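Local coordinates for protein endonuclease V (Homo sapiens, PDB 6OZE) that probably cleaves inosine-containing RNA as a metal-ion-dependent endoribonuclease with an RNase H-like fold, at residues A[2-5]-A[6-10]; A[105-108]-A[109-112]; A[159-162]-A[163-167]; A[205-209]-A[210-214]; A[231-234]-A[235-238]. The protein carries 4 engineered substitutions. All blocks are in the same frame, centred on the assembly; numbering follows the deposited sequence.

Contact 1 (A[2-5]-A[6-10]); sequences PEET and LSLWK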
loop_
_atom_site.group_PDB
_atom_site.type_symbol
_atom_site.label_atom_id
_atom_site.label_comp_id
_atom_site.label_asym_id
_atom_site.label_seq_id
_atom_site.Cartn_x
_atom_site.Cartn_y
_atom_site.Cartn_z
ATOM N N PRO A 2 18.634 -11.895 -15.949
ATOM C CA PRO A 2 18.432 -12.749 -17.124
ATOM C C PRO A 2 16.970 -12.775 -17.545
ATOM O O PRO A 2 16.058 -12.532 -16.751
ATOM C CB PRO A 2 18.886 -14.132 -16.641
ATOM C CG PRO A 2 19.815 -13.852 -15.509
ATOM C CD PRO A 2 19.275 -12.624 -14.840
ATOM N N GLU A 3 16.757 -13.072 -18.829
ATOM C CA GLU A 3 15.397 -13.189 -19.341
ATOM C C GLU A 3 14.635 -14.307 -18.644
ATOM O O GLU A 3 13.417 -14.204 -18.454
ATOM C CB GLU A 3 15.411 -13.410 -20.855
ATOM C CG GLU A 3 16.143 -14.667 -21.296
ATOM C CD GLU A 3 15.891 -15.008 -22.753
ATOM O OE1 GLU A 3 15.043 -14.342 -23.383
ATOM O OE2 GLU A 3 16.539 -15.945 -23.267
ATOM N N GLU A 4 15.329 -15.379 -18.250
ATOM C CA GLU A 4 14.662 -16.470 -17.548
ATOM C C GLU A 4 14.104 -16.000 -16.210
ATOM O O GLU A 4 13.030 -16.445 -15.787
ATOM C CB GLU A 4 15.624 -17.642 -17.350
ATOM C CG GLU A 4 14.948 -18.926 -16.885
ATOM C CD GLU A 4 15.941 -19.995 -16.461
ATOM O OE1 GLU A 4 16.935 -19.652 -15.786
ATOM O OE2 GLU A 4 15.730 -21.177 -16.806
ATOM N N THR A 5 14.814 -15.092 -15.534
ATOM C CA THR A 5 14.335 -14.577 -14.254
ATOM C C THR A 5 13.054 -13.772 -14.428
ATOM O O THR A 5 12.090 -13.952 -13.674
ATOM C CB THR A 5 15.416 -13.730 -13.579
ATOM O OG1 THR A 5 16.513 -14.569 -13.196
ATOM C CG2 THR A 5 14.856 -13.022 -12.339
ATOM N N LEU A 6 13.023 -12.870 -15.414
ATOM C CA LEU A 6 11.804 -12.109 -15.665
ATOM C C LEU A 6 10.657 -13.026 -16.057
ATOM O O LEU A 6 9.525 -12.841 -15.600
ATOM C CB LEU A 6 12.036 -11.046 -16.741
ATOM C CG LEU A 6 12.740 -9.755 -16.318
ATOM C CD1 LEU A 6 12.504 -8.665 -17.352
ATOM C CD2 LEU A 6 12.281 -9.303 -14.944
ATOM N N SER A 7 10.931 -14.023 -16.904
ATOM C CA SER A 7 9.884 -14.954 -17.314
ATOM C C SER A 7 9.287 -15.681 -16.113
ATOM O O SER A 7 8.061 -15.796 -15.993
ATOM C CB SER A 7 10.445 -15.954 -18.327
ATOM O OG SER A 7 9.502 -16.973 -18.604
ATOM N N LEU A 8 10.138 -16.176 -15.210
ATOM C CA LEU A 8 9.639 -16.876 -14.031
ATOM C C LEU A 8 8.961 -15.931 -13.043
ATOM O O LEU A 8 7.994 -16.325 -12.384
ATOM C CB LEU A 8 10.767 -17.670 -13.369
ATOM C CG LEU A 8 11.236 -18.849 -14.224
ATOM C CD1 LEU A 8 12.395 -19.550 -13.563
ATOM C CD2 LEU A 8 10.095 -19.826 -14.463
ATOM N N TRP A 9 9.455 -14.697 -12.916
ATOM C CA TRP A 9 8.762 -13.701 -12.097
ATOM C C TRP A 9 7.370 -13.419 -12.645
ATOM O O TRP A 9 6.394 -13.340 -11.887
ATOM C CB TRP A 9 9.574 -12.407 -12.060
ATOM C CG TRP A 9 10.582 -12.329 -10.966
ATOM C CD1 TRP A 9 10.804 -13.246 -9.980
ATOM C CD2 TRP A 9 11.505 -11.261 -10.741
ATOM N NE1 TRP A 9 11.815 -12.811 -9.153
ATOM C CE2 TRP A 9 12.258 -11.592 -9.596
ATOM C CE3 TRP A 9 11.757 -10.047 -11.386
ATOM C CZ2 TRP A 9 13.255 -10.760 -9.094
ATOM C CZ3 TRP A 9 12.745 -9.220 -10.880
ATOM C CH2 TRP A 9 13.484 -9.581 -9.752
ATOM N N LYS A 10 7.264 -13.236 -13.965
ATOM C CA LYS A 10 5.957 -13.027 -14.579
ATOM C C LYS A 10 5.027 -14.193 -14.292
ATOM O O LYS A 10 3.843 -14.001 -13.988
ATOM C CB LYS A 10 6.112 -12.849 -16.089
ATOM C CG LYS A 10 6.634 -11.490 -16.513
ATOM C CD LYS A 10 6.841 -11.459 -18.024
ATOM C CE LYS A 10 7.606 -10.224 -18.464
ATOM N NZ LYS A 10 7.885 -10.274 -19.929
#

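Contact 2 (A[105-108]-A[109-112]); sequences EKEP and GLMP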
loop_
_atom_site.group_PDB
_atom_site.type_symbol
_atom_site.label_atom_id
_atom_site.label_comp_id
_atom_site.label_asym_id
_atom_site.label_seq_id
_atom_site.Cartn_x
_atom_site.Cartn_y
_atom_site.Cartn_z
ATOM N N GLU A 105 3.637 -14.260 15.403
ATOM C CA GLU A 105 4.128 -15.203 16.399
ATOM C C GLU A 105 4.456 -14.530 17.726
ATOM O O GLU A 105 4.276 -15.136 18.789
ATOM C CB GLU A 105 5.361 -15.929 15.855
ATOM C CG GLU A 105 5.074 -16.760 14.617
ATOM C CD GLU A 105 6.331 -17.310 13.971
ATOM O OE1 GLU A 105 7.441 -17.012 14.464
ATOM O OE2 GLU A 105 6.207 -18.039 12.964
ATOM N N LYS A 106 4.936 -13.287 17.685
ATOM C CA LYS A 106 5.341 -12.590 18.901
ATOM C C LYS A 106 4.138 -12.030 19.658
ATOM O O LYS A 106 4.037 -12.182 20.881
ATOM C CB LYS A 106 6.337 -11.480 18.551
ATOM C CG LYS A 106 6.690 -10.538 19.692
ATOM C CD LYS A 106 7.748 -9.523 19.265
ATOM C CE LYS A 106 7.314 -8.751 18.028
ATOM N NZ LYS A 106 8.244 -7.626 17.677
ATOM N N GLU A 107 3.214 -11.384 18.951
ATOM C CA GLU A 107 2.063 -10.727 19.571
ATOM C C GLU A 107 0.845 -10.853 18.667
ATOM O O GLU A 107 0.390 -9.873 18.057
ATOM C CB GLU A 107 2.374 -9.266 19.893
ATOM C CG GLU A 107 1.392 -8.684 20.878
ATOM C CD GLU A 107 1.026 -9.683 21.958
ATOM O OE1 GLU A 107 1.920 -10.053 22.748
ATOM O OE2 GLU A 107 -0.146 -10.115 21.999
ATOM N N PRO A 108 0.274 -12.060 18.574
ATOM C CA PRO A 108 -0.888 -12.258 17.691
ATOM C C PRO A 108 -2.078 -11.392 18.050
ATOM O O PRO A 108 -2.888 -11.073 17.170
ATOM C CB PRO A 108 -1.201 -13.754 17.846
ATOM C CG PRO A 108 -0.604 -14.133 19.170
ATOM C CD PRO A 108 0.632 -13.289 19.305
ATOM N N GLY A 109 -2.210 -10.993 19.313
ATOM C CA GLY A 109 -3.291 -10.104 19.685
ATOM C C GLY A 109 -3.181 -8.709 19.109
ATOM O O GLY A 109 -4.143 -7.941 19.217
ATOM N N LEU A 110 -2.039 -8.355 18.524
ATOM C CA LEU A 110 -1.867 -7.054 17.890
ATOM C C LEU A 110 -1.887 -7.136 16.372
ATOM O O LEU A 110 -1.629 -6.126 15.706
ATOM C CB LEU A 110 -0.577 -6.376 18.363
ATOM C CG LEU A 110 -0.566 -5.867 19.807
ATOM C CD1 LEU A 110 0.781 -5.234 20.139
ATOM C CD2 LEU A 110 -1.707 -4.892 20.061
ATOM N N MET A 111 -2.181 -8.306 15.808
ATOM C CA MET A 111 -2.154 -8.457 14.360
ATOM C C MET A 111 -3.144 -7.490 13.729
ATOM O O MET A 111 -4.276 -7.358 14.218
ATOM C CB MET A 111 -2.534 -9.881 13.961
ATOM C CG MET A 111 -1.354 -10.841 13.925
ATOM S SD MET A 111 -0.194 -10.434 12.600
ATOM C CE MET A 111 -1.247 -10.548 11.160
ATOM N N PRO A 112 -2.764 -6.801 12.667
ATOM C CA PRO A 112 -3.709 -5.904 11.998
ATOM C C PRO A 112 -4.800 -6.678 11.275
ATOM O O PRO A 112 -4.599 -7.800 10.806
ATOM C CB PRO A 112 -2.825 -5.151 11.001
ATOM C CG PRO A 112 -1.649 -6.055 10.759
ATOM C CD PRO A 112 -1.414 -6.743 12.078
#

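Contact 3 (A[159-162]-A[163-167]); sequences ALHK and EKIRL. With NA (sodium ion), chain F.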
loop_
_atom_site.group_PDB
_atom_site.type_symbol
_atom_site.label_atom_id
_atom_site.label_comp_id
_atom_site.label_asym_id
_atom_site.label_seq_id
_atom_site.Cartn_x
_atom_site.Cartn_y
_atom_site.Cartn_z
ATOM N N ALA A 159 -4.741 16.205 -19.421
ATOM C CA ALA A 159 -5.619 17.331 -19.122
ATOM C C ALA A 159 -6.869 16.876 -18.381
ATOM O O ALA A 159 -7.289 17.517 -17.409
ATOM C CB ALA A 159 -5.972 18.085 -20.399
ATOM N N LEU A 160 -7.475 15.766 -18.816
ATOM C CA LEU A 160 -8.642 15.230 -18.108
ATOM C C LEU A 160 -8.341 14.973 -16.635
ATOM O O LEU A 160 -9.110 15.356 -15.739
ATOM C CB LEU A 160 -9.117 13.946 -18.787
ATOM C CG LEU A 160 -10.168 13.143 -18.024
ATOM C CD1 LEU A 160 -11.488 13.886 -18.041
ATOM C CD2 LEU A 160 -10.334 11.756 -18.612
ATOM N N HIS A 161 -7.229 14.297 -16.362
ATOM C CA HIS A 161 -6.880 13.984 -14.990
ATOM C C HIS A 161 -6.731 15.249 -14.156
ATOM O O HIS A 161 -7.224 15.317 -13.028
ATOM C CB HIS A 161 -5.586 13.169 -14.976
ATOM C CG HIS A 161 -5.315 12.524 -13.658
ATOM N ND1 HIS A 161 -6.105 11.514 -13.153
ATOM C CD2 HIS A 161 -4.367 12.766 -12.723
ATOM C CE1 HIS A 161 -5.642 11.149 -11.969
ATOM N NE2 HIS A 161 -4.587 11.892 -11.685
ATOM N N LYS A 162 -6.081 16.275 -14.712
ATOM C CA LYS A 162 -5.885 17.515 -13.960
ATOM C C LYS A 162 -7.200 18.254 -13.701
ATOM O O LYS A 162 -7.383 18.841 -12.627
ATOM C CB LYS A 162 -4.863 18.399 -14.667
ATOM C CG LYS A 162 -3.461 17.782 -14.660
ATOM C CD LYS A 162 -2.474 18.587 -15.488
ATOM C CE LYS A 162 -1.069 18.002 -15.379
ATOM N NZ LYS A 162 -0.993 16.606 -15.895
ATOM N N GLU A 163 -8.125 18.257 -14.664
ATOM C CA GLU A 163 -9.409 18.905 -14.411
ATOM C C GLU A 163 -10.223 18.147 -13.369
ATOM O O GLU A 163 -10.913 18.757 -12.543
ATOM C CB GLU A 163 -10.182 19.028 -15.709
ATOM C CG GLU A 163 -9.506 19.888 -16.776
ATOM C CD GLU A 163 -9.343 21.359 -16.396
ATOM O OE1 GLU A 163 -8.906 22.136 -17.268
ATOM O OE2 GLU A 163 -9.639 21.750 -15.246
ATOM N N LYS A 164 -10.143 16.813 -13.373
ATOM C CA LYS A 164 -10.856 16.064 -12.346
ATOM C C LYS A 164 -10.285 16.349 -10.962
ATOM O O LYS A 164 -11.035 16.392 -9.977
ATOM C CB LYS A 164 -10.885 14.574 -12.695
ATOM C CG LYS A 164 -11.806 14.286 -13.882
ATOM C CD LYS A 164 -11.524 12.933 -14.509
ATOM C CE LYS A 164 -12.003 11.800 -13.625
ATOM N NZ LYS A 164 -11.567 10.475 -14.170
ATOM N N ILE A 165 -8.971 16.548 -10.866
ATOM C CA ILE A 165 -8.371 16.936 -9.593
ATOM C C ILE A 165 -8.845 18.321 -9.184
ATOM O O ILE A 165 -9.173 18.560 -8.014
ATOM C CB ILE A 165 -6.841 16.858 -9.687
ATOM C CG1 ILE A 165 -6.394 15.400 -9.830
ATOM C CG2 ILE A 165 -6.205 17.522 -8.479
ATOM C CD1 ILE A 165 -4.918 15.233 -10.145
ATOM N N ARG A 166 -8.921 19.248 -10.146
ATOM C CA ARG A 166 -9.430 20.583 -9.839
ATOM C C ARG A 166 -10.787 20.518 -9.147
ATOM O O ARG A 166 -11.058 21.289 -8.221
ATOM C CB ARG A 166 -9.524 21.426 -11.111
ATOM C CG ARG A 166 -10.210 22.778 -10.890
ATOM C CD ARG A 166 -10.248 23.651 -12.133
ATOM N NE ARG A 166 -10.943 23.024 -13.254
ATOM C CZ ARG A 166 -12.258 23.053 -13.436
ATOM N NH1 ARG A 166 -12.791 22.454 -14.494
ATOM N NH2 ARG A 166 -13.040 23.693 -12.575
ATOM N N LEU A 167 -11.644 19.581 -9.560
ATOM C CA LEU A 167 -13.001 19.518 -9.041
ATOM C C LEU A 167 -13.107 18.793 -7.706
ATOM O O LEU A 167 -14.172 18.854 -7.078
ATOM C CB LEU A 167 -13.931 18.913 -10.092
ATOM C CG LEU A 167 -14.181 19.917 -11.222
ATOM C CD1 LEU A 167 -14.625 19.206 -12.462
ATOM C CD2 LEU A 167 -15.210 20.948 -10.786
HETATM NA NA NA F . -10.737 21.930 -6.022
HETATM O O HOH W 1 -8.322 10.424 -14.729
HETATM O O HOH W 2 -8.775 20.784 -6.260
HETATM O O HOH W 3 -10.211 24.164 -6.952
HETATM O O HOH W 4 -9.829 22.819 -3.864
#

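Contact 4 (A[205-209]-A[210-214]); sequences HRMSL and EAAVR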
loop_
_atom_site.group_PDB
_atom_site.type_symbol
_atom_site.label_atom_id
_atom_site.label_comp_id
_atom_site.label_asym_id
_atom_site.label_seq_id
_atom_site.Cartn_x
_atom_site.Cartn_y
_atom_site.Cartn_z
ATOM N N HIS A 205 -5.966 -6.794 -1.786
ATOM C CA HIS A 205 -6.507 -8.136 -1.590
ATOM C C HIS A 205 -7.596 -8.050 -0.536
ATOM O O HIS A 205 -7.467 -7.297 0.433
ATOM C CB HIS A 205 -5.402 -9.086 -1.105
ATOM C CG HIS A 205 -5.844 -10.501 -0.888
ATOM N ND1 HIS A 205 -6.457 -11.259 -1.865
ATOM C CD2 HIS A 205 -5.685 -11.325 0.178
ATOM C CE1 HIS A 205 -6.687 -12.475 -1.398
ATOM N NE2 HIS A 205 -6.219 -12.546 -0.164
ATOM N N ARG A 206 -8.684 -8.791 -0.757
ATOM C CA ARG A 206 -9.745 -8.971 0.234
ATOM C C ARG A 206 -10.395 -7.661 0.671
ATOM O O ARG A 206 -10.798 -7.521 1.825
ATOM C CB ARG A 206 -9.279 -9.788 1.442
ATOM C CG ARG A 206 -9.143 -11.259 1.156
ATOM C CD ARG A 206 -9.597 -12.063 2.351
ATOM N NE ARG A 206 -8.503 -12.381 3.256
ATOM C CZ ARG A 206 -8.615 -12.397 4.580
ATOM N NH1 ARG A 206 -9.771 -12.088 5.152
ATOM N NH2 ARG A 206 -7.568 -12.707 5.333
ATOM N N MET A 207 -10.496 -6.695 -0.238
ATOM C CA MET A 207 -11.310 -5.516 0.026
ATOM C C MET A 207 -11.862 -5.002 -1.293
ATOM O O MET A 207 -11.241 -5.153 -2.345
ATOM C CB MET A 207 -10.488 -4.430 0.734
ATOM C CG MET A 207 -11.345 -3.360 1.440
ATOM S SD MET A 207 -10.438 -2.714 2.867
ATOM C CE MET A 207 -11.709 -1.759 3.704
ATOM N N SER A 208 -13.057 -4.421 -1.236
ATOM C CA SER A 208 -13.598 -3.741 -2.399
ATOM C C SER A 208 -12.953 -2.366 -2.520
ATOM O O SER A 208 -12.440 -1.802 -1.548
ATOM C CB SER A 208 -15.117 -3.597 -2.295
ATOM O OG SER A 208 -15.448 -2.658 -1.280
ATOM N N LEU A 209 -12.948 -1.844 -3.746
ATOM C CA LEU A 209 -12.338 -0.538 -3.968
ATOM C C LEU A 209 -13.083 0.552 -3.207
ATOM O O LEU A 209 -12.456 1.424 -2.593
ATOM C CB LEU A 209 -12.305 -0.233 -5.462
ATOM C CG LEU A 209 -11.744 1.138 -5.849
ATOM C CD1 LEU A 209 -10.309 1.304 -5.330
ATOM C CD2 LEU A 209 -11.796 1.293 -7.354
ATOM N N GLU A 210 -14.415 0.500 -3.210
ATOM C CA GLU A 210 -15.193 1.504 -2.490
ATOM C C GLU A 210 -14.834 1.518 -1.013
ATOM O O GLU A 210 -14.597 2.582 -0.428
ATOM C CB GLU A 210 -16.691 1.246 -2.680
ATOM C CG GLU A 210 -17.235 1.668 -4.037
ATOM C CD GLU A 210 -18.669 1.212 -4.262
ATOM O OE1 GLU A 210 -19.227 0.534 -3.373
ATOM O OE2 GLU A 210 -19.235 1.531 -5.328
ATOM N N ALA A 211 -14.767 0.339 -0.391
ATOM C CA ALA A 211 -14.431 0.271 1.029
ATOM C C ALA A 211 -12.995 0.703 1.289
ATOM O O ALA A 211 -12.709 1.358 2.298
ATOM C CB ALA A 211 -14.652 -1.143 1.560
ATOM N N ALA A 212 -12.068 0.315 0.410
ATOM C CA ALA A 212 -10.677 0.716 0.565
ATOM C C ALA A 212 -10.532 2.230 0.558
ATOM O O ALA A 212 -9.761 2.789 1.344
ATOM C CB ALA A 212 -9.841 0.103 -0.560
ATOM N N VAL A 213 -11.261 2.909 -0.328
ATOM C CA VAL A 213 -11.164 4.362 -0.401
ATOM C C VAL A 213 -11.722 4.992 0.864
ATOM O O VAL A 213 -11.150 5.945 1.408
ATOM C CB VAL A 213 -11.848 4.871 -1.681
ATOM C CG1 VAL A 213 -11.970 6.397 -1.672
ATOM C CG2 VAL A 213 -11.068 4.407 -2.878
ATOM N N ARG A 214 -12.851 4.474 1.350
ATOM C CA ARG A 214 -13.432 5.003 2.578
ATOM C C ARG A 214 -12.514 4.769 3.772
ATOM O O ARG A 214 -12.374 5.647 4.632
ATOM C CB ARG A 214 -14.804 4.389 2.812
ATOM C CG ARG A 214 -15.806 4.770 1.737
ATOM C CD ARG A 214 -17.234 4.618 2.224
ATOM N NE ARG A 214 -17.447 3.359 2.933
ATOM C CZ ARG A 214 -17.526 3.248 4.254
ATOM N NH1 ARG A 214 -17.720 2.057 4.805
ATOM N NH2 ARG A 214 -17.410 4.327 5.022
#

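Contact 5 (A[231-234]-A[235-238]); sequences ADIC and SREH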
loop_
_atom_site.group_PDB
_atom_site.type_symbol
_atom_site.label_atom_id
_atom_site.label_comp_id
_atom_site.label_asym_id
_atom_site.label_seq_id
_atom_site.Cartn_x
_atom_site.Cartn_y
_atom_site.Cartn_z
ATOM N N ALA A 231 4.646 4.464 9.326
ATOM C CA ALA A 231 5.654 3.509 8.866
ATOM C C ALA A 231 6.783 4.234 8.145
ATOM O O ALA A 231 7.955 3.863 8.302
ATOM C CB ALA A 231 5.009 2.432 7.989
ATOM N N ASP A 232 6.454 5.288 7.391
ATOM C CA ASP A 232 7.487 6.074 6.727
ATOM C C ASP A 232 8.398 6.744 7.750
ATOM O O ASP A 232 9.628 6.725 7.599
ATOM C CB ASP A 232 6.849 7.119 5.812
ATOM C CG ASP A 232 7.881 7.908 5.032
ATOM O OD1 ASP A 232 8.493 7.338 4.102
ATOM O OD2 ASP A 232 8.089 9.095 5.354
ATOM N N ILE A 233 7.815 7.347 8.785
ATOM C CA ILE A 233 8.596 7.985 9.840
ATOM C C ILE A 233 9.478 6.963 10.535
ATOM O O ILE A 233 10.663 7.217 10.777
ATOM C CB ILE A 233 7.665 8.704 10.833
ATOM C CG1 ILE A 233 6.997 9.908 10.154
ATOM C CG2 ILE A 233 8.437 9.152 12.082
ATOM C CD1 ILE A 233 5.838 10.496 10.927
ATOM N N CYS A 234 8.923 5.791 10.868
ATOM C CA CYS A 234 9.737 4.760 11.520
ATOM C C CYS A 234 10.950 4.381 10.670
ATOM O O CYS A 234 12.063 4.212 11.195
ATOM C CB CYS A 234 8.882 3.523 11.787
ATOM S SG CYS A 234 7.840 3.672 13.240
ATOM N N SER A 235 10.758 4.219 9.360
ATOM C CA SER A 235 11.886 3.830 8.514
ATOM C C SER A 235 12.940 4.928 8.470
ATOM O O SER A 235 14.147 4.644 8.542
ATOM C CB SER A 235 11.431 3.514 7.094
ATOM O OG SER A 235 10.705 2.317 7.048
ATOM N N ARG A 236 12.511 6.180 8.326
ATOM C CA ARG A 236 13.470 7.282 8.274
ATOM C C ARG A 236 14.246 7.384 9.576
ATOM O O ARG A 236 15.480 7.519 9.566
ATOM C CB ARG A 236 12.754 8.595 7.960
ATOM C CG ARG A 236 12.448 8.757 6.479
ATOM C CD ARG A 236 11.803 10.099 6.189
ATOM N NE ARG A 236 10.538 10.246 6.897
ATOM C CZ ARG A 236 9.692 11.253 6.718
ATOM N NH1 ARG A 236 9.973 12.212 5.846
ATOM N NH2 ARG A 236 8.562 11.296 7.408
ATOM N N GLU A 237 13.555 7.255 10.711
ATOM C CA GLU A 237 14.242 7.319 11.995
ATOM C C GLU A 237 15.215 6.160 12.158
ATOM O O GLU A 237 16.321 6.337 12.683
ATOM C CB GLU A 237 13.237 7.292 13.145
ATOM C CG GLU A 237 12.386 8.543 13.266
ATOM C CD GLU A 237 11.375 8.443 14.393
ATOM O OE1 GLU A 237 11.192 7.330 14.932
ATOM O OE2 GLU A 237 10.765 9.478 14.738
ATOM N N HIS A 238 14.808 4.955 11.743
ATOM C CA HIS A 238 15.686 3.799 11.905
ATOM C C HIS A 238 16.935 3.931 11.047
ATOM O O HIS A 238 18.027 3.554 11.472
ATOM C CB HIS A 238 14.936 2.519 11.544
ATOM C CG HIS A 238 15.595 1.279 12.032
ATOM N ND1 HIS A 238 15.696 0.967 13.372
ATOM C CD2 HIS A 238 16.210 0.278 11.363
ATOM C CE1 HIS A 238 16.337 -0.181 13.505
ATOM N NE2 HIS A 238 16.658 -0.621 12.300
#

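Contact 1 (A[2-5]-A[6-10])
Thr5 and Trp9 meet one helical turn apart in the opening turns of helix 3-17, whose N-cap is Pro2. They form the compact side of the contact: both side chains point the same way, and the Thr5 methyl CG2 sits over the six-membered ring of Trp9, 4.1 Å from its centroid and 13° off the ring normal, a CH-pi contact. The Thr5 chi1 of -67° makes this possible, because it keeps OG1 beside the backbone N and swings CG2 toward the indole. A beta-branched residue suits the place, because its methyl can lie over the ring. Trp9 also stacks on Phe90 and touches Pro82, while Leu6 rests on Val84; this flank therefore faces the protein.

Glu3, Glu4, Ser7 and Leu8 belong to the looser, solvent-exposed side. Here Glu4 lends only its aliphatic CG, lying 4.2 Å from Leu8 CD1. The backbone ladder beneath is regular apart from its first rung, a weak 3.3 Å bond from Leu6 N to Pro2 O, as might be expected where the helix begins. Three residues further on it is firmer: Trp9 N lies 2.8 Å from Thr5 O.

Contact 2 (A[105-108]-A[109-112])
Glu107 and Leu110 meet in a local turn contact, a short 3-10 stretch on the protein surface that leads the chain out of helix 89-106 toward strand 115-118. Two successive i+3 to i bonds define it: Leu110 N reaches Glu107 O at 2.9 Å, and Met111 N reaches Pro108 O at 3.2 Å. In the second, the donor stands 67° out of the carbonyl plane, so the bond approaches from above the carbonyl.

Proline suits the start of this turn. Its ring holds phi near -60°, and the turn's own i+3 to i bonds need no N-H from this position. Glu107 is the first residue to leave helical backbone angles, and its side chain reaches forward over the turn: with CG anti to the backbone N (chi1 -163°) and a bend at chi2, the methylene CG lies 3.6 Å from Leu110 CD1. An alanine here would remove that methylene and is likely to leave the Leu110 side chain less restrained on this flank. Met111 lays its CB 3.4 Å from Pro108 O before its flexible thioether turns away.

The Met111 side chain packs against helix 89-106, touching Val100, Leu103 and Arg104. Met111 O accepts from Arg39 NE at the start of strand 39-47, while Lys106 NZ, at the end of the helix, is bonded to Tyr71 OH on strand 69-78.

Contact 3 (A[159-162]-A[163-167])
His161 turns its imidazole toward Ile165 with CG anti to the backbone N (chi1 -166°), while Ile165 keeps CG1 beside its own backbone N (chi1 -68°) and, with chi2 extended, brings CD1 back toward His161. The two side chains meet with His161 CD2 3.6 Å from Ile165 CD1, while CG1 sits above one face of the ring, displaced toward its rim. Histidine combines an apolar flank for this contact with polar nitrogens: NE2 is hydrogen-bonded to Tyr200 OH, and ND1 meets a water at 2.9 Å. The isoleucine carries the same side of the helix onto Phe175 of strand 174-178.

All this lies on helix 159-167, a surface helix lying against the outermost strand 174-178 of the RNase H-like sheet, held by regular i+4 to i bonds such as Arg166 N to Lys162 O at 2.9 Å.

On its exposed side Glu163 bends at chi2 so that OE2 takes the N-H of Arg166 NE in a salt bridge of 2.7 Å. The bond is nearly straight, at 172°, and the oxygen lies in the guanidinium plane. Toward the helix's C-terminal end a sodium ion is bound by Arg166 O at 2.3 Å and by three waters, with Leu168 O and Gln169 OE1 completing the six ligands. One of those waters also donates to Ile165 O, 2.9 Å away.

Contact 4 (A[205-209]-A[210-214])
Met207 lies against the first turn of helix 209-218, its CE 3.7 Å from Ala211 CB and its CG 4.3 Å from Ala212 CB. With CG anti to the backbone N (chi1 -162°) and an extended chain beyond, the thioether runs along the helix surface, and CE ends up also touching Ala211 O. The two alanines are small enough to let so long a side chain lie close. Cutting Met207 back to an alanine takes away CG, SD and CE, and would probably leave a gap beside the methyls of Ala211 and Ala212. A second apolar pair, its members one turn apart, lies beside it: Leu209 CD1 approaches Val213 CG2 at 4.0 Å, the leucine reaching across the valine at an angle.

Outside this greasy centre the backbone bonds start up, with Ala212 N 2.9 Å from Ser208 O. The polar edge is Ser208, the N-cap. Its OG, held between backbone N and carbonyl carbon by a chi1 of 70°, accepts from Ala211 N at 3.2 Å, thereby satisfying an N-H of the first turn, which has no i-4 carbonyl within the helix to bond. The same hydroxyl is hydrogen-bonded to Asp24 OD2, so the cap is tied to a neighbouring loop as well; serine suits the place because it is short and can bond both ways.

The contact thus turns the chain from strand 199-205 into a helix that covers the sheet. Leu209 and Val213 rest on Met187 of strand 184-189, Val213 also reaches Ile201, and Met207 and Ala212 press on Val143 of strand 142-146.

Contact 5 (A[231-234]-A[235-238])
Ala231 to Cys234 and Ser235 to His238 are joined by four consecutive alpha-helical bonds, the first from Ser235 N to Ala231 O at 3.0 Å and the last from His238 N to Cys234 O at 2.9 Å. Asp232, which borders strand 39-47 beside Asp44 and Ser46, pairs across one turn with the exposed Arg236. In the conformer given of the two modelled for Asp232, OD2 sits over one face of the guanidinium, 3.0 Å from Arg236 NH2, with the carboxylate and guanidinium planes 50° apart. No N-H points at the oxygen, so the salt bridge is one of charges alone, and the second conformer leaves its permanence doubtful.

Ile233 CG1 lies at the guanidinium edge, near its plane, 3.5 Å from Arg236 NH2. Its other branch, CG2, is anti to the backbone N and runs alongside Glu237, 3.5 Å from OE2. A branched aliphatic residue thus flanks the ends of two long polar chains at once.

The inner side is small and buried. Ser235 OG is hydrogen-bonded to both Ser58 OG and Asp44 OD2, and Cys234 fits against Val60 and Ser74. Helix 226-242 is thereby laid across strands 39-47, 54-63 and 69-78, three neighbouring antiparallel strands at one end of the sheet, with Ala231, Cys234, Ser235 and His238 facing the strands and Arg236 and Glu237 exposed: an amphipathic helix covering the sheet of an RNase H-like fold.

The five contacts follow one another along the chain without touching and sample different parts of one RNase H-like domain. Contacts 2 and 3 lie on opposite sides of its centre, their own centres about 42 Å apart. Contact 4, the one closest to the middle of the chain, comes within about 8 Å of contact 2 and 11 Å of contact 3, nearest atoms. Contact 5 is on the other side of the chain's centre from contact 4, on the next helix, while contact 1 is peripheral. Contact 3 holds one sodium ion directly; the other, bound by Leu37, Gln38 and Phe64, is about 13 Å from the side chains of Leu110 in contact 2 and Met207 in contact 4.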